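Local structure of O-methyltransferase, putative (Bacillus cereus, 3DUW) at residues N61-G66 with D135-D140; R85-E90 with E129-F134; L118-L123 with N146-E151. The protein probably transfers the methyl group of S-adenosylmethionine to a hydroxyl oxygen of its substrate, and is held here with the product S-adenosyl-L-homocysteine. All coordinates share one frame; numbering follows the deposited sequence.

Interaction 1 (N61-G66 with D135-D140). With SAH (S-adenosyl-L-homocysteine), chain C.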
loop_
_atom_site.group_PDB
_atom_site.type_symbol
_atom_site.label_atom_id
_atom_site.label_comp_id
_atom_site.label_asym_id
_atom_site.label_seq_id
_atom_site.Cartn_x
_atom_site.Cartn_y
_atom_site.Cartn_z
ATOM N N ASN A 61 -16.213 2.166 -9.473
ATOM C CA ASN A 61 -16.045 1.710 -10.853
ATOM C C ASN A 61 -14.590 1.308 -11.087
ATOM O O ASN A 61 -13.721 2.152 -11.299
ATOM C CB ASN A 61 -16.469 2.821 -11.815
ATOM C CG ASN A 61 -16.666 2.322 -13.228
ATOM O OD1 ASN A 61 -17.118 1.199 -13.442
ATOM N ND2 ASN A 61 -16.350 3.165 -14.205
ATOM N N ILE A 62 -14.349 0.003 -11.059
ATOM C CA ILE A 62 -13.011 -0.554 -11.202
ATOM C C ILE A 62 -12.703 -1.136 -12.570
ATOM O O ILE A 62 -13.528 -1.827 -13.161
ATOM C CB ILE A 62 -12.785 -1.677 -10.158
ATOM C CG1 ILE A 62 -13.022 -1.142 -8.746
ATOM C CG2 ILE A 62 -11.382 -2.248 -10.296
ATOM C CD1 ILE A 62 -12.925 -2.206 -7.665
ATOM N N LEU A 63 -11.498 -0.856 -13.058
ATOM C CA LEU A 63 -11.031 -1.382 -14.332
ATOM C C LEU A 63 -9.799 -2.229 -14.045
ATOM O O LEU A 63 -8.850 -1.754 -13.422
ATOM C CB LEU A 63 -10.650 -0.251 -15.294
ATOM C CG LEU A 63 -9.925 -0.683 -16.575
ATOM C CD1 LEU A 63 -10.849 -1.546 -17.427
ATOM C CD2 LEU A 63 -9.484 0.546 -17.359
ATOM N N GLU A 64 -9.835 -3.486 -14.471
ATOM C CA GLU A 64 -8.706 -4.389 -14.287
ATOM C C GLU A 64 -8.228 -4.863 -15.648
ATOM O O GLU A 64 -9.037 -5.205 -16.513
ATOM C CB GLU A 64 -9.106 -5.603 -13.447
ATOM C CG GLU A 64 -8.021 -6.663 -13.356
ATOM C CD GLU A 64 -8.433 -7.813 -12.477
ATOM O OE1 GLU A 64 -9.363 -8.555 -12.865
ATOM O OE2 GLU A 64 -7.837 -7.969 -11.389
ATOM N N ILE A 65 -6.913 -4.861 -15.847
ATOM C CA ILE A 65 -6.330 -5.320 -17.097
ATOM C C ILE A 65 -5.503 -6.558 -16.754
ATOM O O ILE A 65 -4.459 -6.462 -16.108
ATOM C CB ILE A 65 -5.431 -4.232 -17.735
ATOM C CG1 ILE A 65 -6.207 -2.911 -17.837
ATOM C CG2 ILE A 65 -4.980 -4.683 -19.115
ATOM C CD1 ILE A 65 -5.405 -1.755 -18.428
ATOM N N GLY A 66 -5.997 -7.721 -17.176
ATOM C CA GLY A 66 -5.330 -8.984 -16.895
ATOM C C GLY A 66 -6.144 -9.746 -15.853
ATOM O O GLY A 66 -5.935 -9.570 -14.652
ATOM N N ASP A 135 -12.597 4.771 -11.149
ATOM C CA ASP A 135 -11.993 5.337 -9.945
ATOM C C ASP A 135 -10.784 4.549 -9.449
ATOM O O ASP A 135 -9.993 5.064 -8.664
ATOM C CB ASP A 135 -13.009 5.394 -8.796
ATOM C CG ASP A 135 -14.406 5.751 -9.253
ATOM O OD1 ASP A 135 -14.570 6.782 -9.934
ATOM O OD2 ASP A 135 -15.346 4.996 -8.919
ATOM N N PHE A 136 -10.653 3.305 -9.899
ATOM C CA PHE A 136 -9.556 2.442 -9.465
ATOM C C PHE A 136 -9.177 1.563 -10.653
ATOM O O PHE A 136 -10.031 0.899 -11.237
ATOM C CB PHE A 136 -10.034 1.597 -8.280
ATOM C CG PHE A 136 -8.941 0.863 -7.559
ATOM C CD1 PHE A 136 -8.357 -0.273 -8.112
ATOM C CD2 PHE A 136 -8.513 1.294 -6.310
ATOM C CE1 PHE A 136 -7.363 -0.971 -7.426
ATOM C CE2 PHE A 136 -7.521 0.603 -5.619
ATOM C CZ PHE A 136 -6.946 -0.532 -6.179
ATOM N N ILE A 137 -7.896 1.561 -11.009
ATOM C CA ILE A 137 -7.422 0.788 -12.153
ATOM C C ILE A 137 -6.238 -0.099 -11.768
ATOM O O ILE A 137 -5.231 0.385 -11.239
ATOM C CB ILE A 137 -7.015 1.740 -13.302
ATOM C CG1 ILE A 137 -8.194 2.663 -13.638
ATOM C CG2 ILE A 137 -6.587 0.946 -14.525
ATOM C CD1 ILE A 137 -7.874 3.740 -14.645
ATOM N N PHE A 138 -6.371 -1.396 -12.031
ATOM C CA PHE A 138 -5.330 -2.369 -11.712
ATOM C C PHE A 138 -4.738 -2.890 -13.014
ATOM O O PHE A 138 -5.427 -3.540 -13.800
ATOM C CB PHE A 138 -5.929 -3.522 -10.892
ATOM C CG PHE A 138 -4.924 -4.562 -10.458
ATOM C CD1 PHE A 138 -3.689 -4.187 -9.938
ATOM C CD2 PHE A 138 -5.228 -5.918 -10.542
ATOM C CE1 PHE A 138 -2.770 -5.152 -9.507
ATOM C CE2 PHE A 138 -4.318 -6.884 -10.114
ATOM C CZ PHE A 138 -3.087 -6.499 -9.595
ATOM N N ILE A 139 -3.468 -2.575 -13.245
ATOM C CA ILE A 139 -2.770 -2.998 -14.454
ATOM C C ILE A 139 -1.950 -4.233 -14.112
ATOM O O ILE A 139 -0.938 -4.148 -13.409
ATOM C CB ILE A 139 -1.862 -1.871 -14.979
ATOM C CG1 ILE A 139 -2.694 -0.602 -15.184
ATOM C CG2 ILE A 139 -1.213 -2.296 -16.284
ATOM C CD1 ILE A 139 -1.898 0.605 -15.641
ATOM N N ASP A 140 -2.389 -5.381 -14.620
ATOM C CA ASP A 140 -1.734 -6.646 -14.313
ATOM C C ASP A 140 -1.841 -7.660 -15.452
ATOM O O ASP A 140 -2.226 -8.810 -15.235
ATOM C CB ASP A 140 -2.360 -7.218 -13.035
ATOM C CG ASP A 140 -1.566 -8.359 -12.443
ATOM O OD1 ASP A 140 -0.331 -8.379 -12.599
ATOM O OD2 ASP A 140 -2.182 -9.229 -11.793
HETATM N N SAH C . -4.318 -10.109 -11.991
HETATM C CA SAH C . -4.705 -11.565 -12.093
HETATM C CB SAH C . -3.712 -12.316 -12.916
HETATM C CG SAH C . -3.520 -11.891 -14.352
HETATM S SD SAH C . -2.043 -12.758 -15.038
HETATM C C SAH C . -4.690 -12.164 -10.647
HETATM O O SAH C . -4.320 -11.446 -9.713
HETATM O OXT SAH C . -5.076 -13.381 -10.523
HETATM C "C5'" SAH C . -1.846 -11.855 -16.521
HETATM C "C4'" SAH C . -3.085 -12.075 -17.516
HETATM O "O4'" SAH C . -2.712 -11.245 -18.613
HETATM C "C3'" SAH C . -3.224 -13.458 -18.136
HETATM O "O3'" SAH C . -4.494 -14.050 -17.849
HETATM C "C2'" SAH C . -2.976 -13.173 -19.672
HETATM O "O2'" SAH C . -3.668 -14.074 -20.522
HETATM C "C1'" SAH C . -3.417 -11.729 -19.796
HETATM N N9 SAH C . -2.991 -11.047 -20.870
HETATM C C8 SAH C . -1.795 -11.041 -21.569
HETATM N N7 SAH C . -1.750 -10.231 -22.578
HETATM C C5 SAH C . -3.025 -9.612 -22.586
HETATM C C6 SAH C . -3.589 -8.615 -23.463
HETATM N N6 SAH C . -2.932 -8.073 -24.498
HETATM N N1 SAH C . -4.875 -8.242 -23.166
HETATM C C2 SAH C . -5.583 -8.766 -22.122
HETATM N N3 SAH C . -5.080 -9.721 -21.264
HETATM C C4 SAH C . -3.799 -10.096 -21.555
#

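Interaction 2 (R85-E90 with E129-F134). With SAH (S-adenosyl-L-homocysteine), chain C.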
loop_
_atom_site.group_PDB
_atom_site.type_symbol
_atom_site.label_atom_id
_atom_site.label_comp_id
_atom_site.label_asym_id
_atom_site.label_seq_id
_atom_site.Cartn_x
_atom_site.Cartn_y
_atom_site.Cartn_z
ATOM N N ARG A 85 -19.003 -1.647 -9.561
ATOM C CA ARG A 85 -18.768 -2.610 -10.622
ATOM C C ARG A 85 -17.298 -2.743 -10.976
ATOM O O ARG A 85 -16.489 -1.852 -10.701
ATOM C CB ARG A 85 -19.557 -2.220 -11.877
ATOM C CG ARG A 85 -19.224 -0.844 -12.435
ATOM C CD ARG A 85 -19.974 -0.583 -13.737
ATOM N NE ARG A 85 -19.696 0.739 -14.295
ATOM C CZ ARG A 85 -20.207 1.188 -15.439
ATOM N NH1 ARG A 85 -21.022 0.417 -16.148
ATOM N NH2 ARG A 85 -19.910 2.406 -15.874
ATOM N N VAL A 86 -16.969 -3.882 -11.575
ATOM C CA VAL A 86 -15.617 -4.175 -12.024
ATOM C C VAL A 86 -15.696 -4.615 -13.476
ATOM O O VAL A 86 -16.558 -5.415 -13.844
ATOM C CB VAL A 86 -14.971 -5.343 -11.241
ATOM C CG1 VAL A 86 -13.567 -5.608 -11.780
ATOM C CG2 VAL A 86 -14.923 -5.029 -9.760
ATOM N N VAL A 87 -14.815 -4.063 -14.298
ATOM C CA VAL A 87 -14.723 -4.436 -15.699
ATOM C C VAL A 87 -13.294 -4.946 -15.817
ATOM O O VAL A 87 -12.348 -4.206 -15.552
ATOM C CB VAL A 87 -14.914 -3.231 -16.641
ATOM C CG1 VAL A 87 -14.690 -3.665 -18.078
ATOM C CG2 VAL A 87 -16.311 -2.652 -16.473
ATOM N N THR A 88 -13.137 -6.213 -16.185
ATOM C CA THR A 88 -11.809 -6.795 -16.305
ATOM C C THR A 88 -11.563 -7.321 -17.719
ATOM O O THR A 88 -12.457 -7.896 -18.349
ATOM C CB THR A 88 -11.609 -7.905 -15.236
ATOM O OG1 THR A 88 -10.264 -8.385 -15.294
ATOM C CG2 THR A 88 -12.591 -9.051 -15.438
ATOM N N LEU A 89 -10.345 -7.108 -18.207
ATOM C CA LEU A 89 -9.959 -7.487 -19.564
ATOM C C LEU A 89 -9.024 -8.694 -19.625
ATOM O O LEU A 89 -7.992 -8.731 -18.948
ATOM C CB LEU A 89 -9.298 -6.282 -20.241
ATOM C CG LEU A 89 -10.045 -4.959 -20.024
ATOM C CD1 LEU A 89 -9.332 -3.843 -20.765
ATOM C CD2 LEU A 89 -11.484 -5.080 -20.497
ATOM N N GLU A 90 -9.380 -9.666 -20.463
ATOM C CA GLU A 90 -8.596 -10.887 -20.610
ATOM C C GLU A 90 -8.490 -11.324 -22.073
ATOM O O GLU A 90 -9.502 -11.476 -22.761
ATOM C CB GLU A 90 -9.231 -11.997 -19.769
ATOM C CG GLU A 90 -8.570 -13.355 -19.895
ATOM C CD GLU A 90 -7.078 -13.300 -19.637
ATOM O OE1 GLU A 90 -6.674 -12.709 -18.610
ATOM O OE2 GLU A 90 -6.311 -13.852 -20.456
ATOM N N GLU A 129 -18.063 3.078 -25.905
ATOM C CA GLU A 129 -19.276 2.858 -25.138
ATOM C C GLU A 129 -19.313 3.956 -24.078
ATOM O O GLU A 129 -18.306 4.628 -23.849
ATOM C CB GLU A 129 -19.248 1.447 -24.533
ATOM C CG GLU A 129 -19.465 0.361 -25.598
ATOM C CD GLU A 129 -19.026 -1.028 -25.171
ATOM O OE1 GLU A 129 -19.343 -1.435 -24.035
ATOM O OE2 GLU A 129 -18.375 -1.720 -25.988
ATOM N N LYS A 130 -20.458 4.163 -23.442
ATOM C CA LYS A 130 -20.558 5.230 -22.452
ATOM C C LYS A 130 -20.197 4.871 -21.014
ATOM O O LYS A 130 -20.941 5.189 -20.086
ATOM C CB LYS A 130 -21.961 5.840 -22.498
ATOM C CG LYS A 130 -22.187 6.759 -23.694
ATOM C CD LYS A 130 -23.663 7.013 -23.950
ATOM C CE LYS A 130 -24.315 5.823 -24.642
ATOM N NZ LYS A 130 -24.177 4.564 -23.859
ATOM N N TYR A 131 -19.051 4.224 -20.822
ATOM C CA TYR A 131 -18.620 3.854 -19.480
ATOM C C TYR A 131 -18.254 5.100 -18.691
ATOM O O TYR A 131 -17.677 6.044 -19.233
ATOM C CB TYR A 131 -17.401 2.925 -19.533
ATOM C CG TYR A 131 -17.737 1.480 -19.808
ATOM C CD1 TYR A 131 -18.064 0.608 -18.767
ATOM C CD2 TYR A 131 -17.750 0.987 -21.109
ATOM C CE1 TYR A 131 -18.398 -0.721 -19.021
ATOM C CE2 TYR A 131 -18.083 -0.334 -21.374
ATOM C CZ TYR A 131 -18.405 -1.181 -20.328
ATOM O OH TYR A 131 -18.747 -2.483 -20.604
ATOM N N GLU A 132 -18.601 5.104 -17.412
ATOM C CA GLU A 132 -18.268 6.227 -16.553
ATOM C C GLU A 132 -16.776 6.119 -16.267
ATOM O O GLU A 132 -16.177 5.059 -16.463
ATOM C CB GLU A 132 -19.056 6.145 -15.245
ATOM C CG GLU A 132 -20.558 6.093 -15.436
ATOM C CD GLU A 132 -21.073 7.246 -16.269
ATOM O OE1 GLU A 132 -20.900 8.409 -15.844
ATOM O OE2 GLU A 132 -21.643 6.995 -17.353
ATOM N N PRO A 133 -16.148 7.217 -15.822
ATOM C CA PRO A 133 -14.715 7.148 -15.529
ATOM C C PRO A 133 -14.457 6.100 -14.451
ATOM O O PRO A 133 -15.302 5.874 -13.586
ATOM C CB PRO A 133 -14.396 8.556 -15.041
ATOM C CG PRO A 133 -15.362 9.402 -15.817
ATOM C CD PRO A 133 -16.642 8.601 -15.717
ATOM N N PHE A 134 -13.298 5.458 -14.515
ATOM C CA PHE A 134 -12.932 4.448 -13.530
ATOM C C PHE A 134 -12.189 5.105 -12.371
ATOM O O PHE A 134 -11.273 5.904 -12.587
ATOM C CB PHE A 134 -12.066 3.379 -14.190
ATOM C CG PHE A 134 -12.797 2.572 -15.221
ATOM C CD1 PHE A 134 -13.719 1.603 -14.835
ATOM C CD2 PHE A 134 -12.597 2.803 -16.578
ATOM C CE1 PHE A 134 -14.433 0.876 -15.788
ATOM C CE2 PHE A 134 -13.304 2.083 -17.540
ATOM C CZ PHE A 134 -14.225 1.118 -17.143
HETATM N N SAH C . -4.318 -10.109 -11.991
HETATM C CA SAH C . -4.705 -11.565 -12.093
HETATM C CB SAH C . -3.712 -12.316 -12.916
HETATM C CG SAH C . -3.520 -11.891 -14.352
HETATM S SD SAH C . -2.043 -12.758 -15.038
HETATM C C SAH C . -4.690 -12.164 -10.647
HETATM O O SAH C . -4.320 -11.446 -9.713
HETATM O OXT SAH C . -5.076 -13.381 -10.523
HETATM C "C5'" SAH C . -1.846 -11.855 -16.521
HETATM C "C4'" SAH C . -3.085 -12.075 -17.516
HETATM O "O4'" SAH C . -2.712 -11.245 -18.613
HETATM C "C3'" SAH C . -3.224 -13.458 -18.136
HETATM O "O3'" SAH C . -4.494 -14.050 -17.849
HETATM C "C2'" SAH C . -2.976 -13.173 -19.672
HETATM O "O2'" SAH C . -3.668 -14.074 -20.522
HETATM C "C1'" SAH C . -3.417 -11.729 -19.796
HETATM N N9 SAH C . -2.991 -11.047 -20.870
HETATM C C8 SAH C . -1.795 -11.041 -21.569
HETATM N N7 SAH C . -1.750 -10.231 -22.578
HETATM C C5 SAH C . -3.025 -9.612 -22.586
HETATM C C6 SAH C . -3.589 -8.615 -23.463
HETATM N N6 SAH C . -2.932 -8.073 -24.498
HETATM N N1 SAH C . -4.875 -8.242 -23.166
HETATM C C2 SAH C . -5.583 -8.766 -22.122
HETATM N N3 SAH C . -5.080 -9.721 -21.264
HETATM C C4 SAH C . -3.799 -10.096 -21.555
#

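Interaction 3 (L118-L123 with N146-E151). With SAH (S-adenosyl-L-homocysteine), chain C.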
loop_
_atom_site.group_PDB
_atom_site.type_symbol
_atom_site.label_atom_id
_atom_site.label_comp_id
_atom_site.label_asym_id
_atom_site.label_seq_id
_atom_site.Cartn_x
_atom_site.Cartn_y
_atom_site.Cartn_z
ATOM N N LEU A 118 -7.954 -8.642 -26.771
ATOM C CA LEU A 118 -6.729 -7.921 -26.455
ATOM C C LEU A 118 -7.148 -6.642 -25.745
ATOM O O LEU A 118 -8.042 -5.927 -26.206
ATOM C CB LEU A 118 -5.954 -7.601 -27.735
ATOM C CG LEU A 118 -5.454 -8.820 -28.519
ATOM C CD1 LEU A 118 -4.785 -8.371 -29.809
ATOM C CD2 LEU A 118 -4.479 -9.613 -27.661
ATOM N N ALA A 119 -6.514 -6.363 -24.610
ATOM C CA ALA A 119 -6.846 -5.185 -23.821
ATOM C C ALA A 119 -6.915 -3.886 -24.620
ATOM O O ALA A 119 -7.843 -3.104 -24.446
ATOM C CB ALA A 119 -5.865 -5.037 -22.660
ATOM N N LEU A 120 -5.949 -3.657 -25.502
ATOM C CA LEU A 120 -5.960 -2.429 -26.286
ATOM C C LEU A 120 -7.227 -2.296 -27.130
ATOM O O LEU A 120 -7.739 -1.191 -27.308
ATOM C CB LEU A 120 -4.710 -2.341 -27.165
ATOM C CG LEU A 120 -3.393 -2.151 -26.401
ATOM C CD1 LEU A 120 -2.246 -2.050 -27.387
ATOM C CD2 LEU A 120 -3.462 -0.894 -25.540
ATOM N N ASP A 121 -7.741 -3.413 -27.643
ATOM C CA ASP A 121 -8.967 -3.366 -28.439
ATOM C C ASP A 121 -10.170 -3.090 -27.547
ATOM O O ASP A 121 -11.033 -2.282 -27.883
ATOM C CB ASP A 121 -9.199 -4.682 -29.189
ATOM C CG ASP A 121 -8.209 -4.896 -30.310
ATOM O OD1 ASP A 121 -7.936 -3.927 -31.051
ATOM O OD2 ASP A 121 -7.713 -6.031 -30.460
ATOM N N SER A 122 -10.224 -3.769 -26.405
ATOM C CA SER A 122 -11.330 -3.593 -25.476
ATOM C C SER A 122 -11.366 -2.194 -24.868
ATOM O O SER A 122 -12.440 -1.651 -24.623
ATOM C CB SER A 122 -11.252 -4.641 -24.360
ATOM O OG SER A 122 -11.442 -5.946 -24.878
ATOM N N LEU A 123 -10.197 -1.613 -24.619
ATOM C CA LEU A 123 -10.133 -0.278 -24.035
ATOM C C LEU A 123 -10.749 0.758 -24.974
ATOM O O LEU A 123 -11.425 1.687 -24.531
ATOM C CB LEU A 123 -8.680 0.073 -23.694
ATOM C CG LEU A 123 -8.138 -0.722 -22.495
ATOM C CD1 LEU A 123 -6.625 -0.668 -22.454
ATOM C CD2 LEU A 123 -8.733 -0.167 -21.212
ATOM N N ASN A 146 2.528 -1.964 -20.652
ATOM C CA ASN A 146 2.196 -1.019 -19.596
ATOM C C ASN A 146 2.175 0.439 -20.050
ATOM O O ASN A 146 1.352 1.218 -19.578
ATOM C CB ASN A 146 3.140 -1.194 -18.408
ATOM C CG ASN A 146 2.587 -2.156 -17.378
ATOM O OD1 ASN A 146 1.939 -3.144 -17.721
ATOM N ND2 ASN A 146 2.840 -1.873 -16.106
ATOM N N PRO A 147 3.076 0.835 -20.969
ATOM C CA PRO A 147 3.042 2.236 -21.407
ATOM C C PRO A 147 1.677 2.594 -21.999
ATOM O O PRO A 147 1.075 3.608 -21.644
ATOM C CB PRO A 147 4.151 2.297 -22.453
ATOM C CG PRO A 147 5.136 1.302 -21.943
ATOM C CD PRO A 147 4.258 0.144 -21.518
ATOM N N ALA A 148 1.188 1.744 -22.897
ATOM C CA ALA A 148 -0.100 1.966 -23.538
ATOM C C ALA A 148 -1.248 1.857 -22.539
ATOM O O ALA A 148 -2.196 2.644 -22.586
ATOM C CB ALA A 148 -0.295 0.967 -24.684
ATOM N N TYR A 149 -1.171 0.886 -21.629
ATOM C CA TYR A 149 -2.232 0.729 -20.640
ATOM C C TYR A 149 -2.281 1.929 -19.703
ATOM O O TYR A 149 -3.356 2.336 -19.269
ATOM C CB TYR A 149 -2.048 -0.566 -19.839
ATOM C CG TYR A 149 -2.119 -1.825 -20.684
ATOM C CD1 TYR A 149 -2.945 -1.892 -21.811
ATOM C CD2 TYR A 149 -1.363 -2.947 -20.356
ATOM C CE1 TYR A 149 -3.008 -3.039 -22.587
ATOM C CE2 TYR A 149 -1.422 -4.102 -21.126
ATOM C CZ TYR A 149 -2.245 -4.140 -22.243
ATOM O OH TYR A 149 -2.290 -5.267 -23.029
ATOM N N PHE A 150 -1.120 2.499 -19.392
ATOM C CA PHE A 150 -1.068 3.668 -18.519
ATOM C C PHE A 150 -1.756 4.843 -19.210
ATOM O O PHE A 150 -2.533 5.567 -18.593
ATOM C CB PHE A 150 0.382 4.036 -18.186
ATOM C CG PHE A 150 0.520 5.336 -17.444
ATOM C CD1 PHE A 150 -0.148 5.544 -16.238
ATOM C CD2 PHE A 150 1.300 6.363 -17.962
ATOM C CE1 PHE A 150 -0.042 6.762 -15.563
ATOM C CE2 PHE A 150 1.414 7.581 -17.295
ATOM C CZ PHE A 150 0.740 7.783 -16.092
ATOM N N GLU A 151 -1.478 5.026 -20.498
ATOM C CA GLU A 151 -2.098 6.118 -21.235
ATOM C C GLU A 151 -3.612 5.936 -21.281
ATOM O O GLU A 151 -4.363 6.904 -21.147
ATOM C CB GLU A 151 -1.518 6.207 -22.647
ATOM C CG GLU A 151 -0.080 6.701 -22.678
ATOM C CD GLU A 151 0.070 8.098 -22.096
ATOM O OE1 GLU A 151 -0.687 8.994 -22.513
ATOM O OE2 GLU A 151 0.944 8.299 -21.224
HETATM N N SAH C . -4.318 -10.109 -11.991
HETATM C CA SAH C . -4.705 -11.565 -12.093
HETATM C CB SAH C . -3.712 -12.316 -12.916
HETATM C CG SAH C . -3.520 -11.891 -14.352
HETATM S SD SAH C . -2.043 -12.758 -15.038
HETATM C C SAH C . -4.690 -12.164 -10.647
HETATM O O SAH C . -4.320 -11.446 -9.713
HETATM O OXT SAH C . -5.076 -13.381 -10.523
HETATM C "C5'" SAH C . -1.846 -11.855 -16.521
HETATM C "C4'" SAH C . -3.085 -12.075 -17.516
HETATM O "O4'" SAH C . -2.712 -11.245 -18.613
HETATM C "C3'" SAH C . -3.224 -13.458 -18.136
HETATM O "O3'" SAH C . -4.494 -14.050 -17.849
HETATM C "C2'" SAH C . -2.976 -13.173 -19.672
HETATM O "O2'" SAH C . -3.668 -14.074 -20.522
HETATM C "C1'" SAH C . -3.417 -11.729 -19.796
HETATM N N9 SAH C . -2.991 -11.047 -20.870
HETATM C C8 SAH C . -1.795 -11.041 -21.569
HETATM N N7 SAH C . -1.750 -10.231 -22.578
HETATM C C5 SAH C . -3.025 -9.612 -22.586
HETATM C C6 SAH C . -3.589 -8.615 -23.463
HETATM N N6 SAH C . -2.932 -8.073 -24.498
HETATM N N1 SAH C . -4.875 -8.242 -23.166
HETATM C C2 SAH C . -5.583 -8.766 -22.122
HETATM N N3 SAH C . -5.080 -9.721 -21.264
HETATM C C4 SAH C . -3.799 -10.096 -21.555
HETATM O O HOH W 1 -3.586 -5.453 -25.597
#

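Interaction 1 (N61-G66 with D135-D140)
The Phe138 ring takes the carboxylate of Glu64 at its edge: OE2, in the ring plane, lies 3.4 Å from CD2, and carboxylate and ring planes are 46° apart. One face of the same ring carries CB of Asp140, offset toward the rim. Glu64 and Phe138 sit on two adjacent parallel strands, 61-65 and 136-139, in the middle of the Rossmann-like sheet of a class I methyltransferase, with Asp140 just past the end of the second. The segment axes approach to 4.7 Å and run parallel within 9°, and Ile62, Leu63, Glu64 and Ile65 pair in turn with Phe136, Ile137, Phe138 and Ile139. Leu63 N donates to Phe136 O, Phe138 N to Leu63 O and Ile65 N to Phe138 O, each at 2.9 Å and nearly straight. Side chains alternate: Ile62, Glu64, Phe136 and Phe138 face helices 44-57 and 71-77, while Ile137 and Ile139 touch helix 146-155. Glu64 has its CG anti to the backbone N (chi1 173°) and an extended chain, which carries the buried carboxylate past Phe138 to the hydroxyls of Ser72, Thr73 and Thr88. Beyond the strand ends lies the ligand's amino group; its 2.3 Å approach to Asp140 OD2 is too short to take at face value and is doubtful. The sounder bond runs from N of S-adenosyl-L-homocysteine to Gly66 O, at 3.2 Å.

Interaction 2 (R85-E90 with E129-F134)
Arg85 places its CG between the backbone N and the carbonyl carbon (chi1 59°), then runs extended to NE, and this carries the guanidinium out to Tyr131. On the other side of the contact Tyr131 has its CG beside the backbone N and anti to the carbonyl carbon (chi1 -81°), which brings the ring up against strand 85-90. The contact joins the start of that strand, in the Rossmann-like sheet, to the loop that leads from helix 119-128 into strand 136-139, so it belongs to an alpha-to-beta connection at the end of the sheet remote from the ligand. Tyr131 CD1 lies over one face of the guanidinium, 3.9 Å from Arg85 NH2, but the two planes are 36° apart, well short of a parallel stack. At the guanidinium edge, Arg85 NH2 is 3.4 Å from Glu132 N; both are donors, and the pair is a van der Waals neighbour and no bond. The Glu132 chain bends at chi2, leaving OE2 5.1 Å from Arg85 NH2, so any attraction between the charges would act at a distance. Arg85 NE instead makes a weak hydrogen bond to Asn61, and the hydroxyl of Tyr131 binds Glu113 on strand 112-116. Deeper in, one methyl of Val87 touches two rings: CG2 is 3.8 Å from Tyr131 CE1 and also meets the edge of Phe134. Over the centre of one face of the Phe134 ring lies the backbone oxygen of Glu132. At the far end of the strand Glu90 grips the ligand ribose with both carboxylate oxygens, OE1 accepting from O3' of S-adenosyl-L-homocysteine and OE2 from O2', each at 2.7 Å.

Interaction 3 (L118-L123 with N146-E151)
The phenol of Tyr149 spans the gap between the segments of helices 119-128 and 146-155 that meet here, whose axes lie 10.8 Å apart and nearly parallel, at 13°. Its CG stands beside the backbone N (chi1 -62°), and the ring reaches across to the first turn of the other helix. CE1 of Tyr149 meets Ala119 CB at 3.5 Å and Leu120 CD2 at 3.7 Å, and CD1 of Tyr149 is 3.9 Å from Leu123 CD1; the three carbons approach the ring obliquely. In Leu120 it is the CD2 branch, CD1 being anti to CA, that touches both this ring and Ala148 CB, the latter at 3.8 Å. Both leucines cross Tyr149 at about a right angle. No direct hydrogen bond joins the segments, but a water in the plane of the phenol ring links them: it donates to Tyr149 OH and accepts from Leu120 N and from N6 of S-adenosyl-L-homocysteine. Ala119 N donates to the adenine N1 at 2.9 Å, with an N-H...N angle of 159°; Ala119 N directly, and Tyr149 through the water, thus address the Watson-Crick edge of the base. The Tyr149 hydroxyl is also hydrogen-bonded to Asp142. Beneath, Ala119 and Tyr149 rest on Ile65 of strand 61-65, Leu123 on Leu63 and on Leu89 of strand 85-90, while Pro147 and Asn146 turn to helix 182-196.

In the fold
Interaction 1 is the core of the set: all its touching residues are buried, and backbone hydrogen bonds join two central strands. Interaction 2 is partly buried, at the start of the neighbouring strand 85-90, remote from the ligand, and relies on side-chain contacts without a hydrogen bond across; interaction 3 is buried apolar helix packing bridged by a water. Interactions 1 and 2 meet through strands 61-65 and 85-90, where Glu64 reaches Thr88 and Asn61 reaches Arg85. Interaction 3 lies on the sheet face bearing Leu63, Ile65 and Leu89. Each pair of segments also reaches the ligand: its amino group in interaction 1, ribose by Glu90 at the far end of strand 85-90, adenine in interaction 3.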